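Local coordinates for protein peptide methionine sulfoxide reductase MsrA (Treponema denticola ATCC 35405, PDB 5FA9) that probably repairs oxidised proteins by reducing methionine sulfoxide back to methionine, as a fusion of MsrA and MsrB reductase domains, at residues Y201-D212 against G288-M299. The protein carries 2 engineered substitutions. Numbering follows the deposited sequence.
Sequences YDKFDAEGIYVD and GAALRFIPYDKM
F293 and Y201 meet through backbone and ring at once: F293 N donates to Y201 OH (3.0 Å, 164° at the hydrogen), while F293 CB packs 3.5 Å from Y201 CZ. With CG anti to the backbone N (chi1 177°), the F293 ring runs on from there into an aromatic cluster with F204 and Y210. CD1 lies over one face of the Y210 ring, off its centre, 3.6 Å from Y210 CZ, in an oblique pair. The CE2 edge of F204 stands over the centre of one F293 face, touching CG, CD2, CE2 and CZ; planes at 77° make this a T-shaped pair. Farther out, CE1 comes near A206 O, and CZ reaches A206 CB and, at 3.4 Å, E207 O.

The backbones that carry F293 and Y210, strands 291-295 and 208-212, pair antiparallel. I209 and I294 exchange two hydrogen bonds, I294 N to I209 O being 2.9 Å, and V211 and R292 exchange two more at the next hydrogen-bonded pair. On the face opposite F293 and Y210, I209 CG2 meets M299 CE at 3.7 Å, and V211 CG1 lies near R292 NH1; the R292 guanidinium is salt-bridged through NH2 to E302. Strand 218-221 flanks strand 208-212 on its other edge, completing a three-stranded sheet in the MsrB (SelR) part of the fusion.

E207 O also accepts Y296 N (2.9 Å), a further backbone bond just beyond the strands. The chemistry therefore divides: backbone bonds fix the strand register, whereas the F204 ring, E207 O and Y201 OH hold the 201-207 loop against the F293 face and along strand 291-295, Y201 OH accepting the F293 N-H that the strand pairing leaves over.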
# COMPACT_ATOMS: atom_id res chain seq x y z
N TYR B 201 -20.93 -0.32 -27.69
CA TYR B 201 -19.78 -0.48 -26.80
C TYR B 201 -20.15 -1.17 -25.49
O TYR B 201 -19.30 -1.34 -24.62
CB TYR B 201 -19.14 0.88 -26.52
CG TYR B 201 -18.55 1.55 -27.73
CD1 TYR B 201 -18.05 0.79 -28.79
CD2 TYR B 201 -18.48 2.93 -27.83
CE1 TYR B 201 -17.50 1.40 -29.91
CE2 TYR B 201 -17.93 3.55 -28.94
CZ TYR B 201 -17.45 2.78 -29.98
OH TYR B 201 -16.90 3.38 -31.09
N ASP B 202 -21.41 -1.56 -25.35
CA ASP B 202 -21.86 -2.23 -24.13
C ASP B 202 -21.26 -3.63 -24.04
O ASP B 202 -20.43 -3.90 -23.16
CB ASP B 202 -23.38 -2.31 -24.08
CG ASP B 202 -23.89 -2.96 -22.81
OD1 ASP B 202 -23.33 -2.68 -21.73
OD2 ASP B 202 -24.86 -3.75 -22.90
N LYS B 203 -21.68 -4.52 -24.93
CA LYS B 203 -21.07 -5.84 -25.02
C LYS B 203 -19.92 -5.79 -26.02
O LYS B 203 -20.09 -6.13 -27.19
CB LYS B 203 -22.10 -6.89 -25.44
CG LYS B 203 -23.39 -6.86 -24.62
CD LYS B 203 -23.12 -7.06 -23.14
CE LYS B 203 -24.40 -6.95 -22.33
NZ LYS B 203 -24.12 -6.67 -20.89
N PHE B 204 -18.76 -5.37 -25.54
CA PHE B 204 -17.62 -5.10 -26.40
C PHE B 204 -16.31 -5.24 -25.62
O PHE B 204 -16.19 -4.70 -24.52
CB PHE B 204 -17.75 -3.70 -27.00
CG PHE B 204 -16.82 -3.43 -28.15
CD1 PHE B 204 -17.17 -3.79 -29.44
CD2 PHE B 204 -15.61 -2.79 -27.94
CE1 PHE B 204 -16.32 -3.54 -30.50
CE2 PHE B 204 -14.76 -2.53 -29.00
CZ PHE B 204 -15.12 -2.90 -30.28
N ASP B 205 -15.34 -5.96 -26.17
CA ASP B 205 -14.14 -6.31 -25.42
C ASP B 205 -12.88 -6.26 -26.30
O ASP B 205 -11.83 -6.80 -25.94
CB ASP B 205 -14.29 -7.70 -24.79
CG ASP B 205 -13.23 -7.98 -23.73
OD1 ASP B 205 -12.84 -7.04 -23.01
OD2 ASP B 205 -12.79 -9.15 -23.63
N ALA B 206 -12.95 -5.61 -27.44
CA ALA B 206 -11.80 -5.50 -28.30
C ALA B 206 -10.73 -4.64 -27.65
O ALA B 206 -11.03 -3.83 -26.83
CB ALA B 206 -12.19 -4.97 -29.66
N GLU B 207 -9.48 -4.85 -28.01
CA GLU B 207 -8.37 -4.11 -27.43
C GLU B 207 -8.20 -2.76 -28.11
O GLU B 207 -8.20 -2.66 -29.34
CB GLU B 207 -7.08 -4.91 -27.52
CG GLU B 207 -7.08 -6.19 -26.72
CD GLU B 207 -5.76 -6.92 -26.78
OE1 GLU B 207 -4.99 -6.84 -25.79
OE2 GLU B 207 -5.48 -7.57 -27.81
N GLY B 208 -8.04 -1.72 -27.30
CA GLY B 208 -7.89 -0.37 -27.80
C GLY B 208 -8.27 0.65 -26.74
O GLY B 208 -8.46 0.30 -25.58
N ILE B 209 -8.37 1.91 -27.15
CA ILE B 209 -8.73 2.98 -26.22
C ILE B 209 -10.08 3.59 -26.58
O ILE B 209 -10.51 3.55 -27.73
CB ILE B 209 -7.67 4.09 -26.18
CG1 ILE B 209 -7.46 4.67 -27.58
CG2 ILE B 209 -6.37 3.57 -25.62
CD1 ILE B 209 -6.52 5.86 -27.62
N TYR B 210 -10.75 4.15 -25.58
CA TYR B 210 -12.00 4.86 -25.80
C TYR B 210 -11.74 6.35 -25.68
O TYR B 210 -11.25 6.84 -24.67
CB TYR B 210 -13.07 4.40 -24.81
CG TYR B 210 -13.49 2.96 -25.02
CD1 TYR B 210 -12.78 1.92 -24.43
CD2 TYR B 210 -14.58 2.65 -25.81
CE1 TYR B 210 -13.15 0.61 -24.62
CE2 TYR B 210 -14.96 1.33 -26.01
CZ TYR B 210 -14.25 0.32 -25.41
OH TYR B 210 -14.62 -0.99 -25.61
N VAL B 211 -12.08 7.07 -26.75
CA VAL B 211 -11.72 8.47 -26.88
C VAL B 211 -12.94 9.39 -26.77
O VAL B 211 -14.06 8.99 -27.09
CB VAL B 211 -10.98 8.68 -28.24
CG1 VAL B 211 -11.66 9.74 -29.10
CG2 VAL B 211 -9.51 8.99 -28.01
N ASP B 212 -12.71 10.62 -26.31
CA ASP B 212 -13.76 11.63 -26.26
C ASP B 212 -14.27 11.90 -27.67
O ASP B 212 -13.50 12.32 -28.54
CB ASP B 212 -13.25 12.92 -25.60
CG ASP B 212 -14.37 13.89 -25.25
OD1 ASP B 212 -15.47 13.79 -25.83
OD2 ASP B 212 -14.14 14.76 -24.38
N GLY B 288 -21.90 5.07 -24.17
CA GLY B 288 -21.15 4.72 -25.36
C GLY B 288 -21.18 5.82 -26.41
O GLY B 288 -20.23 5.98 -27.17
N ALA B 289 -22.28 6.56 -26.45
CA ALA B 289 -22.45 7.65 -27.40
C ALA B 289 -21.42 8.76 -27.20
O ALA B 289 -21.15 9.54 -28.11
CB ALA B 289 -23.86 8.22 -27.31
N ALA B 290 -20.87 8.83 -25.99
CA ALA B 290 -19.87 9.84 -25.66
C ALA B 290 -18.46 9.38 -26.02
O ALA B 290 -17.50 10.15 -25.90
CB ALA B 290 -19.95 10.20 -24.19
N LEU B 291 -18.33 8.13 -26.46
CA LEU B 291 -17.02 7.56 -26.72
C LEU B 291 -16.81 7.16 -28.18
O LEU B 291 -17.76 6.82 -28.89
CB LEU B 291 -16.79 6.34 -25.83
CG LEU B 291 -16.95 6.55 -24.33
CD1 LEU B 291 -16.81 5.24 -23.58
CD2 LEU B 291 -15.94 7.58 -23.82
N ARG B 292 -15.56 7.23 -28.62
CA ARG B 292 -15.15 6.70 -29.92
C ARG B 292 -14.04 5.67 -29.73
O ARG B 292 -12.96 6.00 -29.24
CB ARG B 292 -14.69 7.83 -30.84
CG ARG B 292 -14.19 7.36 -32.20
CD ARG B 292 -13.82 8.54 -33.08
NE ARG B 292 -12.76 8.21 -34.03
CZ ARG B 292 -11.52 8.68 -33.96
NH1 ARG B 292 -11.18 9.51 -32.98
NH2 ARG B 292 -10.61 8.32 -34.86
N PHE B 293 -14.31 4.43 -30.12
CA PHE B 293 -13.34 3.36 -29.93
C PHE B 293 -12.26 3.34 -31.01
O PHE B 293 -12.56 3.45 -32.20
CB PHE B 293 -14.04 2.00 -29.88
CG PHE B 293 -13.10 0.84 -29.75
CD1 PHE B 293 -12.49 0.56 -28.54
CD2 PHE B 293 -12.83 0.02 -30.83
CE1 PHE B 293 -11.62 -0.51 -28.41
CE2 PHE B 293 -11.96 -1.05 -30.71
CZ PHE B 293 -11.36 -1.32 -29.50
N ILE B 294 -11.01 3.20 -30.58
CA ILE B 294 -9.88 3.13 -31.49
C ILE B 294 -9.08 1.86 -31.23
O ILE B 294 -8.42 1.74 -30.20
CB ILE B 294 -8.96 4.36 -31.34
CG1 ILE B 294 -9.76 5.64 -31.54
CG2 ILE B 294 -7.80 4.28 -32.32
CD1 ILE B 294 -8.92 6.89 -31.60
N PRO B 295 -9.14 0.91 -32.18
CA PRO B 295 -8.45 -0.38 -32.06
C PRO B 295 -6.95 -0.22 -31.82
O PRO B 295 -6.35 0.73 -32.32
CB PRO B 295 -8.71 -1.04 -33.42
CG PRO B 295 -9.96 -0.40 -33.92
CD PRO B 295 -9.89 1.02 -33.44
N TYR B 296 -6.37 -1.15 -31.06
CA TYR B 296 -4.94 -1.11 -30.73
C TYR B 296 -4.07 -1.08 -31.98
O TYR B 296 -3.06 -0.38 -32.03
CB TYR B 296 -4.57 -2.32 -29.87
CG TYR B 296 -3.13 -2.34 -29.42
CD1 TYR B 296 -2.72 -1.61 -28.31
CD2 TYR B 296 -2.18 -3.11 -30.09
CE1 TYR B 296 -1.40 -1.63 -27.89
CE2 TYR B 296 -0.86 -3.13 -29.67
CZ TYR B 296 -0.48 -2.39 -28.58
OH TYR B 296 0.83 -2.42 -28.16
N ASP B 297 -4.46 -1.85 -33.00
CA ASP B 297 -3.72 -1.93 -34.25
C ASP B 297 -3.67 -0.60 -34.99
O ASP B 297 -2.72 -0.32 -35.72
CB ASP B 297 -4.32 -3.00 -35.15
CG ASP B 297 -4.13 -4.40 -34.61
OD1 ASP B 297 -3.32 -4.57 -33.67
OD2 ASP B 297 -4.78 -5.34 -35.12
N LYS B 298 -4.70 0.22 -34.80
CA LYS B 298 -4.82 1.48 -35.52
C LYS B 298 -4.44 2.69 -34.67
O LYS B 298 -4.45 3.82 -35.14
CB LYS B 298 -6.24 1.65 -36.05
CG LYS B 298 -6.80 0.40 -36.73
CD LYS B 298 -7.91 0.74 -37.71
CE LYS B 298 -8.46 -0.52 -38.36
NZ LYS B 298 -8.85 -1.54 -37.35
N MET B 299 -4.11 2.44 -33.40
CA MET B 299 -3.77 3.51 -32.47
C MET B 299 -2.56 4.32 -32.91
O MET B 299 -2.58 5.55 -32.90
CB MET B 299 -3.53 2.94 -31.07
CG MET B 299 -4.80 2.67 -30.28
SD MET B 299 -4.46 2.07 -28.61
CE MET B 299 -3.49 3.42 -27.96